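Local coordinates for peptidase S15/CocE/NonD (Thaumarchaeota archaeon SCGC AB-539-E09, PDB 4PF1), which acts as a serine aminopeptidase of the alpha/beta hydrolase fold, probably releasing residues from the amino ends of peptides, at residues Thr565-Pro568 with Gly569-Ile572; Ser377-Thr380 with Gly381-Ala384; Pro125-Thr129 with Gly130-Ser134; Gln271-Met274 with Asp275-Leu278. One frame throughout, in Å; residues are numbered along the deposited sequence.

Interaction 1 of 4, residues Thr565-Pro568 with Gly569-Ile572; sequences TFLP and GHRI
Phe-566 turns one face of its ring to Ile-572, and the CG1 methylene is the part of the isoleucine that lands on it. CG1 of Ile-572 stands 3.6 Å from the centroid of the Phe-566 ring and only 10° off the ring normal, a centred CH-pi contact. The two side chains cross at about a right angle, and the methyls CG2 and CD1 reach the rim near CZ and CD2. Phe-566 gets its ring there with CG beside the backbone N and opposite the carbonyl carbon (chi1 -69°). The ring also packs on Leu-482 and Val-484 of the neighbouring strand.

Within the turn itself His-570 packs against Leu-567: His-570 CB lies 3.1 Å from Leu-567 O, and His-570 CD2 3.5 Å from Leu-567 CB. That carbonyl oxygen meets the imidazole at its edge, near the ring plane, while also taking the backbone bond His-570 N to Leu-567 O at 3.1 Å. The ring's rotation is fixed from outside: ND1 is hydrogen-bonded to Asp-509, and Trp-511 meets the ring with the two planes at about 60°.

Pro-568 and Gly-569 occupy the two corners. Gly-569 has a positive phi, where a beta carbon would run into the carbonyl oxygen of Pro-568. This is a classic type II beta turn with Pro-Gly at its centre, carrying the chain from strand 562-566, paired with 482-486, into strand 571-577 of a different antiparallel sheet in the C-terminal non-catalytic domain.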
loop_
_atom_site.group_PDB
_atom_site.type_symbol
_atom_site.label_atom_id
_atom_site.label_comp_id
_atom_site.label_asym_id
_atom_site.label_seq_id
_atom_site.Cartn_x
_atom_site.Cartn_y
_atom_site.Cartn_z
ATOM N N THR A 565 21.548 4.294 22.293
ATOM C CA THR A 565 21.355 5.490 23.083
ATOM C C THR A 565 19.866 5.620 23.381
ATOM O O THR A 565 19.063 5.763 22.459
ATOM C CB THR A 565 21.927 6.742 22.384
ATOM O OG1 THR A 565 23.347 6.644 22.355
ATOM C CG2 THR A 565 21.534 8.037 23.091
ATOM N N PHE A 566 19.501 5.533 24.665
ATOM C CA PHE A 566 18.139 5.784 25.125
ATOM C C PHE A 566 18.003 7.305 25.190
ATOM O O PHE A 566 18.587 7.939 26.075
ATOM C CB PHE A 566 17.884 5.119 26.491
ATOM C CG PHE A 566 17.836 3.608 26.495
ATOM C CD1 PHE A 566 16.665 2.931 26.164
ATOM C CD2 PHE A 566 18.938 2.862 26.893
ATOM C CE1 PHE A 566 16.615 1.533 26.186
ATOM C CE2 PHE A 566 18.883 1.463 26.923
ATOM C CZ PHE A 566 17.722 0.808 26.571
ATOM N N LEU A 567 17.360 7.896 24.176
ATOM C CA LEU A 567 17.270 9.350 24.012
ATOM C C LEU A 567 16.333 10.032 25.049
ATOM O O LEU A 567 15.508 9.352 25.662
ATOM C CB LEU A 567 16.808 9.684 22.574
ATOM C CG LEU A 567 17.822 9.425 21.454
ATOM C CD1 LEU A 567 17.134 9.359 20.105
ATOM C CD2 LEU A 567 18.912 10.493 21.432
ATOM N N PRO A 568 16.446 11.381 25.258
ATOM C CA PRO A 568 15.546 12.058 26.218
ATOM C C PRO A 568 14.066 11.877 25.862
ATOM O O PRO A 568 13.703 11.891 24.682
ATOM C CB PRO A 568 15.966 13.530 26.125
ATOM C CG PRO A 568 17.353 13.499 25.597
ATOM C CD PRO A 568 17.396 12.341 24.655
ATOM N N GLY A 569 13.239 11.667 26.884
ATOM C CA GLY A 569 11.812 11.411 26.709
ATOM C C GLY A 569 11.493 9.929 26.599
ATOM O O GLY A 569 10.336 9.527 26.760
ATOM N N HIS A 570 12.522 9.100 26.321
ATOM C CA HIS A 570 12.376 7.644 26.235
ATOM C C HIS A 570 12.485 7.004 27.620
ATOM O O HIS A 570 13.078 7.594 28.525
ATOM C CB HIS A 570 13.450 7.029 25.304
ATOM C CG HIS A 570 13.307 7.377 23.854
ATOM N ND1 HIS A 570 12.938 6.430 22.919
ATOM C CD2 HIS A 570 13.548 8.547 23.217
ATOM C CE1 HIS A 570 12.948 7.050 21.751
ATOM N NE2 HIS A 570 13.308 8.326 21.880
ATOM N N ARG A 571 11.925 5.797 27.778
ATOM C CA ARG A 571 12.006 5.025 29.020
ATOM C C ARG A 571 12.730 3.708 28.764
ATOM O O ARG A 571 12.686 3.189 27.643
ATOM C CB ARG A 571 10.604 4.727 29.591
ATOM C CG ARG A 571 9.759 5.936 29.979
ATOM C CD ARG A 571 8.437 5.455 30.558
ATOM N NE ARG A 571 7.398 6.485 30.551
ATOM C CZ ARG A 571 6.669 6.818 31.614
ATOM N NH1 ARG A 571 6.881 6.231 32.786
ATOM N NH2 ARG A 571 5.731 7.750 31.515
ATOM N N ILE A 572 13.366 3.150 29.803
ATOM C CA ILE A 572 13.995 1.827 29.717
ATOM C C ILE A 572 12.994 0.863 30.344
ATOM O O ILE A 572 12.538 1.101 31.465
ATOM C CB ILE A 572 15.405 1.740 30.374
ATOM C CG1 ILE A 572 16.352 2.837 29.829
ATOM C CG2 ILE A 572 15.999 0.332 30.165
ATOM C CD1 ILE A 572 17.577 3.118 30.675
#

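Interaction 2 of 4, residues Ser377-Thr380 with Gly381-Ala384; sequences SYET and GANA
Tyr-378 lays one ring face over Ala-384 N, 4.1 Å above the plane and offset toward the rim, while Asn-383 CA approaches Tyr-378 CZ at 3.6 Å. With CG anti to the backbone N (chi1 -174°), the ring reaches along the turn, and a 2.9 Å hydrogen bond runs from Tyr-378 OH to Asn-383 OD1. The hydroxyl meets a lone pair of Asn-383 OD1 in the carbonyl plane, though ring and amide planes stand 62° apart. Glu-344 N is a second partner of the hydroxyl, and Asn-383 ND2 is hydrogen-bonded to a glycerol, probably from the crystallisation liquor. A phenylalanine at Tyr-378 would probably leave Asn-383 OD1 without this donor and its amide freer to turn.

The backbone is tied by Glu-379 N to Ala-384 O, 2.9 Å and almost straight at 178°. Glu-379 O takes two weak bonds, from Asn-383 N and Ala-384 N. Ala-382 CB sits 3.8 Å from Glu-379 OE1; the carboxylate's main partners are Thr-565, Arg-483 and His-386. Two residues facing one, with Asn-383 at positive phi, make a G1 beta bulge, here in the hairpin joining strands 375-379 and 384-388 at one margin of the mixed sheet.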
loop_
_atom_site.group_PDB
_atom_site.type_symbol
_atom_site.label_atom_id
_atom_site.label_comp_id
_atom_site.label_asym_id
_atom_site.label_seq_id
_atom_site.Cartn_x
_atom_site.Cartn_y
_atom_site.Cartn_z
ATOM N N SER A 377 31.086 -0.836 15.484
ATOM C CA SER A 377 29.749 -0.974 16.053
ATOM C C SER A 377 28.835 0.181 15.672
ATOM O O SER A 377 29.207 1.349 15.811
ATOM C CB SER A 377 29.838 -1.090 17.573
ATOM O OG SER A 377 28.563 -1.035 18.193
ATOM N N TYR A 378 27.627 -0.153 15.204
ATOM C CA TYR A 378 26.610 0.842 14.890
ATOM C C TYR A 378 25.733 1.018 16.104
ATOM O O TYR A 378 25.173 0.043 16.615
ATOM C CB TYR A 378 25.780 0.429 13.669
ATOM C CG TYR A 378 24.802 1.487 13.195
ATOM C CD1 TYR A 378 23.565 1.652 13.816
ATOM C CD2 TYR A 378 25.082 2.272 12.080
ATOM C CE1 TYR A 378 22.644 2.595 13.358
ATOM C CE2 TYR A 378 24.170 3.221 11.614
ATOM C CZ TYR A 378 22.949 3.372 12.252
ATOM O OH TYR A 378 22.034 4.277 11.776
ATOM N N GLU A 379 25.625 2.256 16.579
ATOM C CA GLU A 379 24.828 2.588 17.748
ATOM C C GLU A 379 23.446 3.050 17.319
ATOM O O GLU A 379 23.325 4.065 16.628
ATOM C CB GLU A 379 25.538 3.671 18.579
ATOM C CG GLU A 379 24.892 3.953 19.927
ATOM C CD GLU A 379 25.559 5.048 20.739
ATOM O OE1 GLU A 379 26.377 5.809 20.173
ATOM O OE2 GLU A 379 25.254 5.152 21.948
ATOM N N THR A 380 22.399 2.304 17.725
ATOM C CA THR A 380 21.011 2.664 17.423
ATOM C C THR A 380 20.600 3.831 18.336
ATOM O O THR A 380 21.255 4.079 19.350
ATOM C CB THR A 380 20.074 1.438 17.509
ATOM O OG1 THR A 380 20.309 0.721 18.723
ATOM C CG2 THR A 380 20.229 0.502 16.314
ATOM N N GLY A 381 19.593 4.589 17.920
ATOM C CA GLY A 381 19.173 5.795 18.625
ATOM C C GLY A 381 19.984 6.990 18.162
ATOM O O GLY A 381 19.429 7.950 17.622
ATOM N N ALA A 382 21.324 6.914 18.336
ATOM C CA ALA A 382 22.270 7.943 17.896
ATOM C C ALA A 382 22.530 7.842 16.381
ATOM O O ALA A 382 22.872 8.848 15.754
ATOM C CB ALA A 382 23.579 7.805 18.659
ATOM N N ASN A 383 22.373 6.615 15.805
ATOM C CA ASN A 383 22.556 6.301 14.374
ATOM C C ASN A 383 23.972 6.671 13.877
ATOM O O ASN A 383 24.125 7.440 12.924
ATOM C CB ASN A 383 21.467 6.967 13.516
ATOM C CG ASN A 383 20.095 6.395 13.748
ATOM O OD1 ASN A 383 19.828 5.218 13.481
ATOM N ND2 ASN A 383 19.193 7.216 14.259
ATOM N N ALA A 384 25.002 6.106 14.526
ATOM C CA ALA A 384 26.392 6.384 14.177
ATOM C C ALA A 384 27.273 5.154 14.318
ATOM O O ALA A 384 27.083 4.352 15.238
ATOM C CB ALA A 384 26.934 7.510 15.049
#

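Interaction 3 of 4, residues Pro125-Thr129 with Gly130-Ser134; sequences PLNTT and GTDHS
The amide of Asn-127 meets its partners mostly at its edges. At the nitrogen end, Asn-127 ND2 gives a 2.8 Å hydrogen bond to Thr-131 O, which lies near the amide plane, 12° out of it. At the oxygen end, Asn-127 OD1 receives Thr-129 OG1 at 2.7 Å on an in-plane lone pair, whereas the backbone N of Thr-129, 3.3 Å from Asn-127 OD1, comes from above the plane. The carboxylate of Asp-132 is turned 64° from this amide, and it is Asp-132 CB that touches, 3.5 Å from Asn-127 ND2. CG anti to the backbone N (chi1 -178°) carries the asparagine amide across the turn.

ND2 has a second acceptor in Pro-121 O; donors at OD1 and acceptors at ND2 are consistent with the modelled flip. Putting an alanine at Asn-127 would probably strip Thr-131 O of this donor and leave the Thr-129 hydroxyl and amide without their shared acceptor. Lys-120 NZ also reaches Thr-129 OG1 and Thr-131 O, and a water bridges Thr-129 O to Thr-131 OG1. Thr-128 binds Asp-14 of the third subunit.

Farther on, Asp-132 OD1 takes the hydroxyl of Ser-134 on its syn side and, more weakly, Ser-134 N; it also accepts from Thr-135 N. An Asx turn at Asn-127 thus leads, through Gly-130, to the Asp-132 N-cap of helix 133-147 in the catalytic domain.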
loop_
_atom_site.group_PDB
_atom_site.type_symbol
_atom_site.label_atom_id
_atom_site.label_comp_id
_atom_site.label_asym_id
_atom_site.label_seq_id
_atom_site.Cartn_x
_atom_site.Cartn_y
_atom_site.Cartn_z
ATOM N N PRO A 125 34.830 -37.886 16.835
ATOM C CA PRO A 125 33.776 -38.701 17.479
ATOM C C PRO A 125 32.377 -38.517 16.873
ATOM O O PRO A 125 31.538 -39.409 17.015
ATOM C CB PRO A 125 33.806 -38.235 18.943
ATOM C CG PRO A 125 35.116 -37.526 19.112
ATOM C CD PRO A 125 35.411 -36.914 17.784
ATOM N N LEU A 126 32.125 -37.385 16.195
ATOM C CA LEU A 126 30.815 -37.123 15.593
ATOM C C LEU A 126 30.859 -37.222 14.050
ATOM O O LEU A 126 29.849 -36.962 13.390
ATOM C CB LEU A 126 30.278 -35.746 16.041
ATOM C CG LEU A 126 30.056 -35.557 17.558
ATOM C CD1 LEU A 126 29.624 -34.143 17.870
ATOM C CD2 LEU A 126 29.026 -36.545 18.106
ATOM N N ASN A 127 32.016 -37.641 13.484
ATOM C CA ASN A 127 32.189 -37.789 12.037
ATOM C C ASN A 127 33.261 -38.847 11.718
ATOM O O ASN A 127 34.459 -38.562 11.778
ATOM C CB ASN A 127 32.528 -36.432 11.383
ATOM C CG ASN A 127 32.691 -36.465 9.880
ATOM O OD1 ASN A 127 32.341 -37.436 9.198
ATOM N ND2 ASN A 127 33.207 -35.380 9.326
ATOM N N THR A 128 32.813 -40.061 11.350
ATOM C CA THR A 128 33.692 -41.190 11.015
ATOM C C THR A 128 33.684 -41.487 9.497
ATOM O O THR A 128 34.129 -42.558 9.081
ATOM C CB THR A 128 33.275 -42.443 11.820
ATOM O OG1 THR A 128 31.886 -42.710 11.596
ATOM C CG2 THR A 128 33.550 -42.302 13.314
ATOM N N THR A 129 33.207 -40.527 8.671
ATOM C CA THR A 129 33.118 -40.710 7.215
ATOM C C THR A 129 34.486 -40.578 6.537
ATOM O O THR A 129 34.693 -41.144 5.462
ATOM C CB THR A 129 32.103 -39.732 6.595
ATOM O OG1 THR A 129 32.609 -38.397 6.671
ATOM C CG2 THR A 129 30.719 -39.825 7.243
ATOM N N GLY A 130 35.396 -39.832 7.161
ATOM C CA GLY A 130 36.731 -39.588 6.628
ATOM C C GLY A 130 36.891 -38.203 6.030
ATOM O O GLY A 130 38.015 -37.714 5.893
ATOM N N THR A 131 35.765 -37.560 5.667
ATOM C CA THR A 131 35.750 -36.208 5.089
ATOM C C THR A 131 34.869 -35.272 5.914
ATOM O O THR A 131 34.003 -35.729 6.660
ATOM C CB THR A 131 35.258 -36.234 3.621
ATOM O OG1 THR A 131 33.905 -36.695 3.578
ATOM C CG2 THR A 131 36.154 -37.074 2.700
ATOM N N ASP A 132 35.094 -33.959 5.773
ATOM C CA ASP A 132 34.292 -32.917 6.413
ATOM C C ASP A 132 34.299 -31.667 5.526
ATOM O O ASP A 132 34.874 -31.705 4.432
ATOM C CB ASP A 132 34.770 -32.620 7.856
ATOM C CG ASP A 132 36.250 -32.334 8.020
ATOM O OD1 ASP A 132 36.773 -31.478 7.282
ATOM O OD2 ASP A 132 36.863 -32.900 8.947
ATOM N N HIS A 133 33.650 -30.575 5.970
ATOM C CA HIS A 133 33.576 -29.341 5.180
ATOM C C HIS A 133 34.960 -28.744 4.903
ATOM O O HIS A 133 35.155 -28.188 3.829
ATOM C CB HIS A 133 32.678 -28.300 5.852
ATOM C CG HIS A 133 31.216 -28.563 5.673
ATOM N ND1 HIS A 133 30.572 -28.275 4.484
ATOM C CD2 HIS A 133 30.314 -29.064 6.549
ATOM C CE1 HIS A 133 29.307 -28.614 4.670
ATOM N NE2 HIS A 133 29.104 -29.091 5.898
ATOM N N SER A 134 35.922 -28.887 5.845
ATOM C CA SER A 134 37.279 -28.354 5.671
ATOM C C SER A 134 38.086 -29.143 4.622
ATOM O O SER A 134 38.832 -28.531 3.859
ATOM C CB SER A 134 38.030 -28.310 7.001
ATOM O OG SER A 134 38.419 -29.594 7.455
HETATM O O HOH W 1 33.619 -39.333 3.195
#

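Interaction 4 of 4, residues Gln271-Met274 with Asp275-Leu278; sequences QQAM and DKML
Met-274 and Met-277 lie side by side and point the same way, two chains sharing one flank of a short helix. Met-274 SD meets the Met-277 methyl CE at 3.8 Å, and the two CE methyls are likewise 3.8 Å apart, so the contact is made at the ends of the side chains. They arrive from different starting torsions: Met-277 leaves with CG anti to its own amide nitrogen (chi1 -169°), Met-274 with CG opposite the carbonyl carbon, and both then bend at chi2 and chi3. Both side chains press on Met-169 of helix 162-169, and Met-274 also packs on Tyr-165 and Leu-168.

The backbone beneath is the first turn of helix 274-279, with Ala-273 at its N-cap, inside the alpha/beta hydrolase domain. Ala-273 O accepts from Met-277 N and Met-274 O from Leu-278 N, the i to i+4 bonds of the helix. Leu-278 folds back over the carbonyl of Met-274, its CB 3.3 Å from Met-274 O, before turning to Leu-305 and Leu-309 of helix 301-309.

On another flank of the turn, Ala-273 directs its methyl at the helix. Asp-275 OD1 lies 3.6 Å from Ala-273 CB, and the aliphatic run of Lys-276 passes alongside, with CD 3.8 Å from the same CB. Lys-276 bends at its last torsion, bringing NZ into a long salt bridge with Asp-275 OD2, 3.7 Å away; the stronger partner of that carboxylate is Lys-304.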
loop_
_atom_site.group_PDB
_atom_site.type_symbol
_atom_site.label_atom_id
_atom_site.label_comp_id
_atom_site.label_asym_id
_atom_site.label_seq_id
_atom_site.Cartn_x
_atom_site.Cartn_y
_atom_site.Cartn_z
ATOM N N GLN A 271 30.721 -30.525 21.643
ATOM C CA GLN A 271 31.758 -30.821 20.640
ATOM C C GLN A 271 31.543 -30.066 19.314
ATOM O O GLN A 271 32.485 -29.953 18.525
ATOM C CB GLN A 271 31.812 -32.330 20.353
ATOM C CG GLN A 271 32.536 -33.145 21.415
ATOM C CD GLN A 271 32.471 -34.625 21.119
ATOM O OE1 GLN A 271 32.884 -35.097 20.052
ATOM N NE2 GLN A 271 31.962 -35.393 22.068
ATOM N N GLN A 272 30.309 -29.590 19.052
ATOM C CA GLN A 272 29.977 -28.906 17.797
ATOM C C GLN A 272 30.018 -27.371 17.895
ATOM O O GLN A 272 29.938 -26.705 16.856
ATOM C CB GLN A 272 28.606 -29.356 17.288
ATOM C CG GLN A 272 28.636 -30.714 16.608
ATOM C CD GLN A 272 27.275 -31.107 16.116
ATOM O OE1 GLN A 272 26.931 -30.917 14.945
ATOM N NE2 GLN A 272 26.461 -31.636 17.008
ATOM N N ALA A 273 30.143 -26.808 19.122
ATOM C CA ALA A 273 30.207 -25.350 19.321
ATOM C C ALA A 273 31.412 -24.770 18.572
ATOM O O ALA A 273 32.557 -25.117 18.870
ATOM C CB ALA A 273 30.284 -25.021 20.804
ATOM N N MET A 274 31.135 -23.961 17.537
ATOM C CA MET A 274 32.140 -23.390 16.639
ATOM C C MET A 274 33.125 -22.460 17.341
ATOM O O MET A 274 34.287 -22.419 16.949
ATOM C CB MET A 274 31.467 -22.664 15.468
ATOM C CG MET A 274 30.711 -23.602 14.547
ATOM S SD MET A 274 31.779 -24.904 13.881
ATOM C CE MET A 274 32.462 -24.035 12.459
ATOM N N ASP A 275 32.672 -21.726 18.377
ATOM C CA ASP A 275 33.541 -20.840 19.157
ATOM C C ASP A 275 34.563 -21.666 19.955
ATOM O O ASP A 275 35.743 -21.323 19.980
ATOM C CB ASP A 275 32.710 -19.939 20.098
ATOM C CG ASP A 275 31.885 -20.690 21.127
ATOM O OD1 ASP A 275 31.050 -21.531 20.722
ATOM O OD2 ASP A 275 32.071 -20.435 22.332
ATOM N N LYS A 276 34.110 -22.778 20.563
ATOM C CA LYS A 276 34.958 -23.665 21.358
ATOM C C LYS A 276 35.907 -24.463 20.449
ATOM O O LYS A 276 37.083 -24.620 20.787
ATOM C CB LYS A 276 34.097 -24.597 22.226
ATOM C CG LYS A 276 33.357 -23.861 23.343
ATOM C CD LYS A 276 32.288 -24.727 24.001
ATOM C CE LYS A 276 31.546 -24.001 25.102
ATOM N NZ LYS A 276 30.601 -22.979 24.569
ATOM N N MET A 277 35.409 -24.904 19.269
ATOM C CA MET A 277 36.186 -25.651 18.273
ATOM C C MET A 277 37.311 -24.770 17.667
ATOM O O MET A 277 38.472 -25.178 17.693
ATOM C CB MET A 277 35.256 -26.199 17.167
ATOM C CG MET A 277 35.922 -27.209 16.239
ATOM S SD MET A 277 36.780 -26.434 14.839
ATOM C CE MET A 277 35.402 -26.130 13.741
ATOM N N LEU A 278 36.965 -23.571 17.135
ATOM C CA LEU A 278 37.941 -22.648 16.522
ATOM C C LEU A 278 39.007 -22.164 17.522
ATOM O O LEU A 278 40.129 -21.847 17.111
ATOM C CB LEU A 278 37.239 -21.435 15.885
ATOM C CG LEU A 278 36.596 -21.673 14.515
ATOM C CD1 LEU A 278 35.468 -20.704 14.273
ATOM C CD2 LEU A 278 37.613 -21.552 13.403
#

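In the fold
The four contacts form two neighbouring pairs. Interactions 1 and 2, centres 14 Å apart, touch in the C-terminal family region: Thr-565 N lies 3.0 Å from Thr-380 O, a probable hydrogen bond, so the strand before the type II turn runs against the bulged hairpin. Interactions 3 and 4, centres 15 Å apart, meet in the S15 region, where Pro-125 CG comes within 3.4 Å of Gln-271 OE1. Interactions 1 and 3 lie on opposite sides of the chain's centre, about 50 Å apart between centres. Interaction 4 packs on helix 162-169, which directly follows Ser-161, the probable nucleophile of a Ser-His-Asp triad. Glycerol, probably from the crystallisation liquor, lies near Asn-383 and Met-274.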